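Local coordinates for protein CurF (Lyngbya majuscula, PDB 2Q35) that probably decarboxylates an intermediate of polyketide chain beta-branching, as the crotonase-like ECH2 domain of a larger enzyme, at residues E159-G163 / K164-E168; F215-A218 / I219-L223; L35-C38 / F39-A43; F68-R71 / K72-E76. The protein carries 1 engineered substitution. One frame throughout, in Å; residues are numbered along the deposited sequence.

Interaction 1: residues E159-G163 / K164-E168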
loop_
_atom_site.group_PDB
_atom_site.type_symbol
_atom_site.label_atom_id
_atom_site.label_comp_id
_atom_site.label_asym_id
_atom_site.label_seq_id
_atom_site.Cartn_x
_atom_site.Cartn_y
_atom_site.Cartn_z
ATOM N N GLU A 159 20.344 0.483 8.023
ATOM C CA GLU A 159 20.607 1.636 8.896
ATOM C C GLU A 159 19.600 1.802 10.026
ATOM O O GLU A 159 18.490 1.256 9.977
ATOM C CB GLU A 159 20.634 2.961 8.088
ATOM C CG GLU A 159 21.901 3.231 7.349
ATOM C CD GLU A 159 22.084 4.705 6.974
ATOM O OE1 GLU A 159 21.124 5.503 7.102
ATOM O OE2 GLU A 159 23.203 5.057 6.554
ATOM N N ASN A 160 19.992 2.624 11.012
ATOM C CA ASN A 160 19.122 2.986 12.128
ATOM C C ASN A 160 18.308 4.216 11.765
ATOM O O ASN A 160 18.861 5.220 11.332
ATOM C CB ASN A 160 19.959 3.308 13.384
ATOM C CG ASN A 160 20.695 2.096 13.922
ATOM O OD1 ASN A 160 20.272 0.963 13.723
ATOM N ND2 ASN A 160 21.799 2.331 14.603
ATOM N N TYR A 161 16.992 4.106 11.916
ATOM C CA TYR A 161 16.056 5.189 11.667
ATOM C C TYR A 161 15.392 5.610 12.974
ATOM O O TYR A 161 14.802 4.798 13.666
ATOM C CB TYR A 161 14.966 4.746 10.690
ATOM C CG TYR A 161 15.483 4.461 9.304
ATOM C CD1 TYR A 161 15.279 5.366 8.270
ATOM C CD2 TYR A 161 16.185 3.278 9.024
ATOM C CE1 TYR A 161 15.764 5.100 6.971
ATOM C CE2 TYR A 161 16.666 3.005 7.745
ATOM C CZ TYR A 161 16.448 3.919 6.727
ATOM O OH TYR A 161 16.942 3.644 5.474
ATOM N N ARG A 162 15.468 6.886 13.334
ATOM C CA ARG A 162 14.640 7.319 14.469
ATOM C C ARG A 162 13.140 7.290 14.092
ATOM O O ARG A 162 12.776 7.501 12.937
ATOM C CB ARG A 162 15.032 8.733 14.957
ATOM C CG ARG A 162 16.304 8.792 15.815
ATOM C CD ARG A 162 16.653 10.212 16.318
ATOM N NE ARG A 162 15.795 11.217 15.699
ATOM C CZ ARG A 162 16.092 11.896 14.593
ATOM N NH1 ARG A 162 17.254 11.707 13.967
ATOM N NH2 ARG A 162 15.217 12.772 14.123
ATOM N N GLY A 163 12.276 7.085 15.086
ATOM C CA GLY A 163 10.825 7.138 14.879
ATOM C C GLY A 163 10.411 8.394 14.134
ATOM O O GLY A 163 9.626 8.346 13.186
ATOM N N LYS A 164 10.977 9.532 14.532
ATOM C CA LYS A 164 10.645 10.799 13.893
ATOM C C LYS A 164 10.916 10.774 12.393
ATOM O O LYS A 164 10.119 11.289 11.598
ATOM C CB LYS A 164 11.431 11.923 14.552
ATOM C CG LYS A 164 11.020 13.296 14.080
ATOM C CD LYS A 164 11.829 14.355 14.787
ATOM C CE LYS A 164 11.273 15.740 14.490
ATOM N NZ LYS A 164 12.283 16.796 14.782
ATOM N N GLU A 165 12.036 10.170 12.008
ATOM C CA GLU A 165 12.410 10.098 10.596
ATOM C C GLU A 165 11.406 9.222 9.843
ATOM O O GLU A 165 11.031 9.525 8.714
ATOM C CB GLU A 165 13.840 9.561 10.444
ATOM C CG GLU A 165 14.912 10.460 11.078
ATOM C CD GLU A 165 16.324 9.879 10.951
ATOM O OE1 GLU A 165 16.612 8.822 11.553
ATOM O OE2 GLU A 165 17.155 10.498 10.255
ATOM N N LEU A 166 10.958 8.147 10.487
ATOM C CA LEU A 166 9.990 7.233 9.865
ATOM C C LEU A 166 8.633 7.926 9.678
ATOM O O LEU A 166 7.997 7.771 8.640
ATOM C CB LEU A 166 9.829 5.956 10.685
ATOM C CG LEU A 166 11.085 5.088 10.859
ATOM C CD1 LEU A 166 10.757 3.966 11.813
ATOM C CD2 LEU A 166 11.554 4.571 9.502
ATOM N N ALA A 167 8.217 8.703 10.677
ATOM C CA ALA A 167 6.979 9.482 10.613
ATOM C C ALA A 167 7.035 10.499 9.480
ATOM O O ALA A 167 6.063 10.662 8.730
ATOM C CB ALA A 167 6.744 10.212 11.944
ATOM N N GLU A 168 8.171 11.187 9.365
ATOM C CA GLU A 168 8.348 12.181 8.314
ATOM C C GLU A 168 8.291 11.543 6.938
ATOM O O GLU A 168 7.875 12.175 5.973
ATOM C CB GLU A 168 9.634 12.971 8.535
ATOM C CG GLU A 168 9.643 13.705 9.875
ATOM C CD GLU A 168 10.723 14.760 9.973
ATOM O OE1 GLU A 168 11.544 14.872 9.033
ATOM O OE2 GLU A 168 10.750 15.480 10.998
#

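Interaction 2: residues F215-A218 / I219-L223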
loop_
_atom_site.group_PDB
_atom_site.type_symbol
_atom_site.label_atom_id
_atom_site.label_comp_id
_atom_site.label_asym_id
_atom_site.label_seq_id
_atom_site.Cartn_x
_atom_site.Cartn_y
_atom_site.Cartn_z
ATOM N N PHE A 215 3.296 -17.073 5.025
ATOM C CA PHE A 215 4.376 -17.024 6.010
ATOM C C PHE A 215 5.405 -18.188 5.946
ATOM O O PHE A 215 6.631 -17.960 5.893
ATOM C CB PHE A 215 3.788 -16.854 7.419
ATOM C CG PHE A 215 4.705 -16.191 8.352
ATOM C CD1 PHE A 215 4.788 -14.810 8.387
ATOM C CD2 PHE A 215 5.536 -16.945 9.171
ATOM C CE1 PHE A 215 5.675 -14.182 9.251
ATOM C CE2 PHE A 215 6.408 -16.336 10.023
ATOM C CZ PHE A 215 6.483 -14.941 10.056
ATOM N N PRO A 216 4.924 -19.440 5.943
ATOM C CA PRO A 216 5.894 -20.533 5.949
ATOM C C PRO A 216 6.897 -20.482 4.799
ATOM O O PRO A 216 8.096 -20.674 5.027
ATOM C CB PRO A 216 5.006 -21.789 5.874
ATOM C CG PRO A 216 3.715 -21.368 6.458
ATOM C CD PRO A 216 3.541 -19.952 5.977
ATOM N N GLU A 217 6.426 -20.218 3.583
ATOM C CA GLU A 217 7.313 -20.195 2.416
ATOM C C GLU A 217 8.264 -19.004 2.513
ATOM O O GLU A 217 9.435 -19.110 2.144
ATOM C CB GLU A 217 6.504 -20.165 1.121
ATOM C CG GLU A 217 7.320 -20.354 -0.153
ATOM C CD GLU A 217 8.174 -21.609 -0.133
ATOM O OE1 GLU A 217 7.630 -22.722 0.061
ATOM O OE2 GLU A 217 9.405 -21.478 -0.305
ATOM N N ALA A 218 7.765 -17.883 3.048
ATOM C CA ALA A 218 8.590 -16.683 3.236
ATOM C C ALA A 218 9.759 -16.942 4.183
ATOM O O ALA A 218 10.900 -16.607 3.883
ATOM C CB ALA A 218 7.717 -15.511 3.736
ATOM N N ILE A 219 9.467 -17.531 5.342
ATOM C CA ILE A 219 10.496 -17.955 6.294
ATOM C C ILE A 219 11.513 -18.881 5.651
ATOM O O ILE A 219 12.719 -18.697 5.800
ATOM C CB ILE A 219 9.854 -18.699 7.508
ATOM C CG1 ILE A 219 9.033 -17.723 8.345
ATOM C CG2 ILE A 219 10.927 -19.398 8.403
ATOM C CD1 ILE A 219 9.852 -16.791 9.230
ATOM N N LYS A 220 11.018 -19.916 4.974
ATOM C CA LYS A 220 11.907 -20.874 4.311
ATOM C C LYS A 220 12.822 -20.238 3.268
ATOM O O LYS A 220 14.037 -20.524 3.232
ATOM C CB LYS A 220 11.060 -22.005 3.686
ATOM C CG LYS A 220 11.857 -23.055 2.885
ATOM C CD LYS A 220 10.922 -24.070 2.190
ATOM C CE LYS A 220 11.698 -24.937 1.186
ATOM N NZ LYS A 220 10.956 -26.186 0.788
ATOM N N LYS A 221 12.250 -19.381 2.419
ATOM C CA LYS A 221 13.037 -18.748 1.351
ATOM C C LYS A 221 14.106 -17.806 1.927
ATOM O O LYS A 221 15.272 -17.814 1.479
ATOM C CB LYS A 221 12.139 -17.999 0.362
ATOM C CG LYS A 221 11.276 -18.874 -0.526
ATOM C CD LYS A 221 10.509 -18.038 -1.533
ATOM C CE LYS A 221 9.666 -18.903 -2.470
ATOM N NZ LYS A 221 8.645 -18.076 -3.194
ATOM N N GLU A 222 13.726 -17.000 2.923
ATOM C CA GLU A 222 14.695 -16.118 3.561
ATOM C C GLU A 222 15.786 -16.931 4.262
ATOM O O GLU A 222 16.977 -16.611 4.144
ATOM C CB GLU A 222 14.005 -15.142 4.526
ATOM C CG GLU A 222 13.215 -14.058 3.792
ATOM C CD GLU A 222 12.963 -12.837 4.671
ATOM O OE1 GLU A 222 13.162 -12.966 5.903
ATOM O OE2 GLU A 222 12.589 -11.787 4.102
ATOM N N LEU A 223 15.408 -18.005 4.955
ATOM C CA LEU A 223 16.412 -18.845 5.583
ATOM C C LEU A 223 17.454 -19.366 4.586
ATOM O O LEU A 223 18.663 -19.305 4.870
ATOM C CB LEU A 223 15.768 -20.007 6.355
ATOM C CG LEU A 223 16.697 -20.755 7.311
ATOM C CD1 LEU A 223 17.430 -19.816 8.264
ATOM C CD2 LEU A 223 15.920 -21.837 8.094
#

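Interaction 3: residues L35-C38 / F39-A43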
loop_
_atom_site.group_PDB
_atom_site.type_symbol
_atom_site.label_atom_id
_atom_site.label_comp_id
_atom_site.label_asym_id
_atom_site.label_seq_id
_atom_site.Cartn_x
_atom_site.Cartn_y
_atom_site.Cartn_z
ATOM N N LEU A 35 8.479 -15.064 27.287
ATOM C CA LEU A 35 7.430 -14.807 26.293
ATOM C C LEU A 35 6.537 -16.039 26.087
ATOM O O LEU A 35 5.304 -15.901 26.079
ATOM C CB LEU A 35 8.034 -14.345 24.955
ATOM C CG LEU A 35 8.576 -12.931 24.899
ATOM C CD1 LEU A 35 9.351 -12.780 23.595
ATOM C CD2 LEU A 35 7.405 -11.874 24.998
ATOM N N ARG A 36 7.146 -17.224 25.957
ATOM C CA ARG A 36 6.352 -18.445 25.838
ATOM C C ARG A 36 5.394 -18.595 27.035
ATOM O O ARG A 36 4.187 -18.799 26.862
ATOM C CB ARG A 36 7.242 -19.686 25.669
ATOM C CG ARG A 36 6.408 -20.933 25.383
ATOM C CD ARG A 36 7.007 -22.263 25.931
ATOM N NE ARG A 36 7.355 -22.185 27.357
ATOM C CZ ARG A 36 6.485 -22.222 28.370
ATOM N NH1 ARG A 36 5.165 -22.350 28.167
ATOM N NH2 ARG A 36 6.949 -22.113 29.607
ATOM N N HIS A 37 5.938 -18.451 28.238
ATOM C CA HIS A 37 5.130 -18.567 29.434
ATOM C C HIS A 37 4.000 -17.555 29.486
ATOM O O HIS A 37 2.846 -17.892 29.726
ATOM C CB HIS A 37 5.983 -18.447 30.693
ATOM C CG HIS A 37 5.171 -18.503 31.945
ATOM N ND1 HIS A 37 4.543 -19.657 32.384
ATOM C CD2 HIS A 37 4.817 -17.529 32.814
ATOM C CE1 HIS A 37 3.879 -19.395 33.496
ATOM N NE2 HIS A 37 4.025 -18.111 33.777
ATOM N N CYS A 38 4.316 -16.291 29.268
ATOM C CA CYS A 38 3.250 -15.301 29.397
ATOM C C CYS A 38 2.164 -15.463 28.339
ATOM O O CYS A 38 0.989 -15.301 28.648
ATOM C CB CYS A 38 3.803 -13.893 29.375
ATOM S SG CYS A 38 4.721 -13.486 30.897
ATOM N N PHE A 39 2.550 -15.837 27.114
ATOM C CA PHE A 39 1.534 -16.093 26.075
ATOM C C PHE A 39 0.700 -17.352 26.360
ATOM O O PHE A 39 -0.479 -17.384 26.006
ATOM C CB PHE A 39 2.130 -16.089 24.671
ATOM C CG PHE A 39 2.271 -14.695 24.098
ATOM C CD1 PHE A 39 1.157 -14.034 23.577
ATOM C CD2 PHE A 39 3.504 -14.055 24.051
ATOM C CE1 PHE A 39 1.260 -12.720 23.032
ATOM C CE2 PHE A 39 3.621 -12.743 23.519
ATOM C CZ PHE A 39 2.503 -12.080 23.006
ATOM N N SER A 40 1.291 -18.336 27.046
ATOM C CA SER A 40 0.546 -19.503 27.561
ATOM C C SER A 40 -0.501 -19.067 28.576
ATOM O O SER A 40 -1.659 -19.447 28.516
ATOM C CB SER A 40 1.483 -20.522 28.219
ATOM O OG SER A 40 0.738 -21.616 28.754
ATOM N N VAL A 41 -0.090 -18.234 29.523
ATOM C CA VAL A 41 -1.032 -17.702 30.503
ATOM C C VAL A 41 -2.190 -16.966 29.814
ATOM O O VAL A 41 -3.361 -17.160 30.170
ATOM C CB VAL A 41 -0.291 -16.809 31.523
ATOM C CG1 VAL A 41 -1.278 -16.078 32.442
ATOM C CG2 VAL A 41 0.617 -17.681 32.355
ATOM N N VAL A 42 -1.865 -16.136 28.826
ATOM C CA VAL A 42 -2.897 -15.438 28.055
ATOM C C VAL A 42 -3.852 -16.438 27.402
ATOM O O VAL A 42 -5.071 -16.294 27.510
ATOM C CB VAL A 42 -2.254 -14.537 26.997
ATOM C CG1 VAL A 42 -3.301 -14.018 25.999
ATOM C CG2 VAL A 42 -1.595 -13.353 27.720
ATOM N N ALA A 43 -3.303 -17.463 26.752
ATOM C CA ALA A 43 -4.150 -18.421 26.019
ATOM C C ALA A 43 -5.162 -19.105 26.939
ATOM O O ALA A 43 -6.247 -19.524 26.505
ATOM C CB ALA A 43 -3.298 -19.445 25.308
#

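Interaction 4: residues F68-R71 / K72-E76. Engineered in segment 68-71: Phe68 (natural residue Tyr).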
loop_
_atom_site.group_PDB
_atom_site.type_symbol
_atom_site.label_atom_id
_atom_site.label_comp_id
_atom_site.label_asym_id
_atom_site.label_seq_id
_atom_site.Cartn_x
_atom_site.Cartn_y
_atom_site.Cartn_z
ATOM N N PHE A 68 25.876 -13.792 19.806
ATOM C CA PHE A 68 25.136 -14.900 19.193
ATOM C C PHE A 68 25.534 -15.053 17.735
ATOM O O PHE A 68 25.798 -16.163 17.278
ATOM C CB PHE A 68 23.610 -14.688 19.325
ATOM C CG PHE A 68 22.775 -15.706 18.571
ATOM C CD1 PHE A 68 22.391 -16.906 19.179
ATOM C CD2 PHE A 68 22.375 -15.463 17.253
ATOM C CE1 PHE A 68 21.616 -17.848 18.491
ATOM C CE2 PHE A 68 21.606 -16.412 16.552
ATOM C CZ PHE A 68 21.233 -17.602 17.172
ATOM N N LEU A 69 25.582 -13.933 17.012
ATOM C CA LEU A 69 25.970 -13.952 15.594
ATOM C C LEU A 69 27.385 -14.466 15.379
ATOM O O LEU A 69 27.632 -15.217 14.422
ATOM C CB LEU A 69 25.801 -12.571 14.947
ATOM C CG LEU A 69 24.374 -12.028 14.886
ATOM C CD1 LEU A 69 24.394 -10.671 14.234
ATOM C CD2 LEU A 69 23.464 -12.982 14.108
ATOM N N ILE A 70 28.309 -14.082 16.266
ATOM C CA ILE A 70 29.676 -14.596 16.209
ATOM C C ILE A 70 29.683 -16.117 16.428
ATOM O O ILE A 70 30.378 -16.840 15.715
ATOM C CB ILE A 70 30.625 -13.861 17.197
ATOM C CG1 ILE A 70 30.802 -12.389 16.794
ATOM C CG2 ILE A 70 31.991 -14.572 17.292
ATOM C CD1 ILE A 70 31.606 -12.160 15.479
ATOM N N ARG A 71 28.895 -16.592 17.394
ATOM C CA ARG A 71 28.744 -18.038 17.625
ATOM C C ARG A 71 28.219 -18.727 16.366
ATOM O O ARG A 71 28.711 -19.780 15.970
ATOM C CB ARG A 71 27.814 -18.305 18.815
ATOM C CG ARG A 71 28.439 -17.982 20.174
ATOM C CD ARG A 71 27.367 -17.726 21.219
ATOM N NE ARG A 71 26.788 -18.965 21.734
ATOM C CZ ARG A 71 25.599 -19.045 22.333
ATOM N NH1 ARG A 71 24.841 -17.962 22.478
ATOM N NH2 ARG A 71 25.161 -20.218 22.780
ATOM N N LYS A 72 27.240 -18.101 15.716
ATOM C CA LYS A 72 26.687 -18.629 14.478
ATOM C C LYS A 72 27.709 -18.747 13.338
ATOM O O LYS A 72 27.607 -19.677 12.537
ATOM C CB LYS A 72 25.464 -17.817 14.031
ATOM C CG LYS A 72 24.517 -18.600 13.110
ATOM C CD LYS A 72 23.115 -17.991 13.058
ATOM C CE LYS A 72 23.017 -16.849 12.051
ATOM N NZ LYS A 72 23.077 -17.360 10.661
ATOM N N THR A 73 28.682 -17.828 13.247
ATOM C CA THR A 73 29.693 -17.898 12.174
ATOM C C THR A 73 30.537 -19.163 12.293
ATOM O O THR A 73 31.080 -19.661 11.299
ATOM C CB THR A 73 30.638 -16.659 12.110
ATOM O OG1 THR A 73 31.442 -16.584 13.293
ATOM C CG2 THR A 73 29.849 -15.363 11.932
ATOM N N ARG A 74 30.643 -19.665 13.524
ATOM C CA ARG A 74 31.358 -20.906 13.822
ATOM C C ARG A 74 30.444 -22.138 13.705
ATOM O O ARG A 74 30.895 -23.282 13.879
ATOM C CB ARG A 74 31.974 -20.814 15.215
ATOM C CG ARG A 74 32.903 -19.615 15.401
ATOM C CD ARG A 74 33.814 -19.792 16.607
ATOM N NE ARG A 74 33.094 -19.625 17.868
ATOM C CZ ARG A 74 33.086 -18.506 18.586
ATOM N NH1 ARG A 74 33.773 -17.439 18.182
ATOM N NH2 ARG A 74 32.392 -18.452 19.717
ATOM N N GLY A 75 29.168 -21.894 13.400
ATOM C CA GLY A 75 28.167 -22.950 13.256
ATOM C C GLY A 75 27.738 -23.454 14.616
ATOM O O GLY A 75 27.330 -24.608 14.764
ATOM N N GLU A 76 27.827 -22.569 15.608
ATOM C CA GLU A 76 27.592 -22.926 17.004
ATOM C C GLU A 76 26.098 -22.989 17.333
ATOM O O GLU A 76 25.669 -23.793 18.159
ATOM C CB GLU A 76 28.325 -21.948 17.937
ATOM C CG GLU A 76 29.839 -21.820 17.649
ATOM C CD GLU A 76 30.706 -21.556 18.886
ATOM O OE1 GLU A 76 30.247 -20.876 19.831
ATOM O OE2 GLU A 76 31.868 -22.025 18.901
#

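Interaction 1: residues E159-G163 / K164-E168
Arg162, at the N-cap of a short helix, is held by Glu165, three residues on: its backbone N gives a 2.9 Å hydrogen bond to Glu165 OE1, which receives it on its anti lone pair; this is one half of a capping box. With its CG anti to the carbonyl carbon (chi1 -63°) and the chain extended beyond, Glu165 carries its carboxylate back over the Arg162 guanidinium. The two planes are stacked, only 19° apart, yet the ion pair from Arg162 NH1 to Glu165 OE1 is long at 3.8 Å, and no N-H points at the oxygen. With Glu165 cut back to an alanine, the Arg162 N-H would probably lose this acceptor and the guanidinium the group stacked on it. Lys164 CD touches the guanidinium edge. Behind the cap, Leu166 N and Ala167 N bond to Arg162 O and Gly163 O, beginning the helical pattern, while Leu166 CD2 packs 3.6 Å from Tyr161 CB. Tyr161 OH bonds to Glu153 on helix 148-157, whose Leu150 and Met154 also meet Leu166, and the Tyr161 backbone pairs with Tyr123 of strand 122-124.

Interaction 2: residues F215-A218 / I219-L223
Phe215 and Ile219 form a one-turn, i to i+4 apolar contact on the long helix 197-230 near the C-terminal end of the domain. Ile219 CG1 lies obliquely against the aromatic ring, 3.4 Å from Phe215 CE2, and CD1 adds to the contact, 3.6 Å from the same CE2. Phe215 has its CG anti to the backbone N (chi1 -153°), which directs the ring along the helix to where the isoleucine branch stands. On another side of the helix, Glu217 bends at chi2 (54°) and lays its carboxylate against the aliphatic part of Lys221: OE2 is 3.2 Å from Lys221 CG. The charges do not close into a salt bridge, since Glu217 OE2 and Lys221 NZ remain 4.5 Å apart, so their attraction is probably modest. Backbone bonds run without a break from Ile219 N to Phe215 O (2.9 Å) through Glu222 N to Ala218 O, although the helix is kinked here: the N atoms of Pro216, a proline without an N-H, and of Glu217 make no bond to the preceding turn. Outward, the Phe215 ring packs on Leu140 and Ile141 of helix 138-146 and on Leu87 of helix 83-87. Glu222 receives the backbone N-H groups of Thr138 and Ser139 at the start of helix 138-146, and also packs on His206 of the second subunit.

Interaction 3: residues L35-C38 / F39-A43
Leu35 and Phe39, one turn apart on helix 29-44, lie side by side and point the same way, with Leu35 CD2 4.2 Å from Phe39 CE2. The Phe39 ring also brings an edge to the backbone: its CD2 is 3.3 Å from Leu35 O, nearly in the ring plane, and the same oxygen accepts the Phe39 N-H. Next comes Ser40, whose N bonds to Arg36 O at 2.9 Å. Its CB is loosely approached by Arg36 NH1, at 4.1 Å; the arginine chain, bent at chi2 and chi3, has its stronger partner in Glu33, with which NH2 makes a salt bridge. Val41 follows on the same flank as His37 and sets CG2 over one face of the imidazole, a CH-pi contact 4.0 Å from the ring centroid and 26° off the normal. The methyl sits toward the rim, nearest to NE2 at 3.7 Å. Because His37 CG is anti to its own N (chi1 178°), the ring extends beside the next turn, where it meets this methyl. Val42 closes the series, its N bonded to Cys38 O and its CG2 resting 3.4 Å from that oxygen. The helix is the crossover of a beta-alpha-beta unit between the parallel strands 13-18 and 50-54. Cys38, Phe39 and Val42 meet Ile16, Phe39 and Val42 also Val51, and Leu35 meets Met18 and Leu53, whereas Arg36 and His37 are exposed. The chemistry thus gives the helix an apolar face buried against the sheet by hydrophobic packing and a more polar outer face; Val41 lies at the border, touching both His37 and Leu6.

Interaction 4: residues F68-R71 / K72-E76
The guanidinium of Arg74 lies with one face over Ile70 O and Arg71 CA, its NH1 3.5 Å from Ile70 CG2, where helix 66-73 ends in a Schellman motif. Gly75 makes the turn with a positive phi of 76°, its N bonding to Lys72 O, and Glu76 N reaches back to Arg71 O, though the position of that oxygen is less certain. Glu76 then pairs with Arg74: NE gives OE2 a 2.9 Å salt-bridged hydrogen bond, in the guanidinium plane but meeting the carboxylate from above, and NH2 adds a weak one to OE1. Thr73 turns its OG1 between the backbone N and the carbonyl carbon (chi1 65°) and gives a 2.7 Å hydrogen bond to Ile70 O, which the Thr73 N-H also reaches weakly. A valine at Thr73 would probably deprive Ile70 O of its hydroxyl donor in this last turn, leaving it the weak N-H bond. The Lys72 chain, bent at chi3 and chi4, takes NZ to a hydrogen bond with His226, and it makes a cation-pi contact with Phe230, both on helix 197-230; a glycerol, probably from crystallisation, lies beside it. The aliphatic part of Lys72 runs obliquely past the engineered Phe68, tyrosine in nature, with Lys72 CD 4.1 Å from Phe68 CE2.

From the N terminus the order is interaction 3, interaction 4, interaction 1, interaction 2. Each joins consecutive residues and so closes only a single turn or cap; they follow in series, and none nests within or crosses another. Interaction 3 belongs to the crossover helix against the main sheet, and interaction 4 ends the helix 66-73. Interaction 1 begins helix 163-168 from the small sheet, across the chain's centre from interaction 3, their centres about 31 Å apart. Interaction 2 lies on helix 197-230, about 7 Å from interaction 4 at the nearest atoms; that helix links the two indirectly, since Lys72 also reaches it further along.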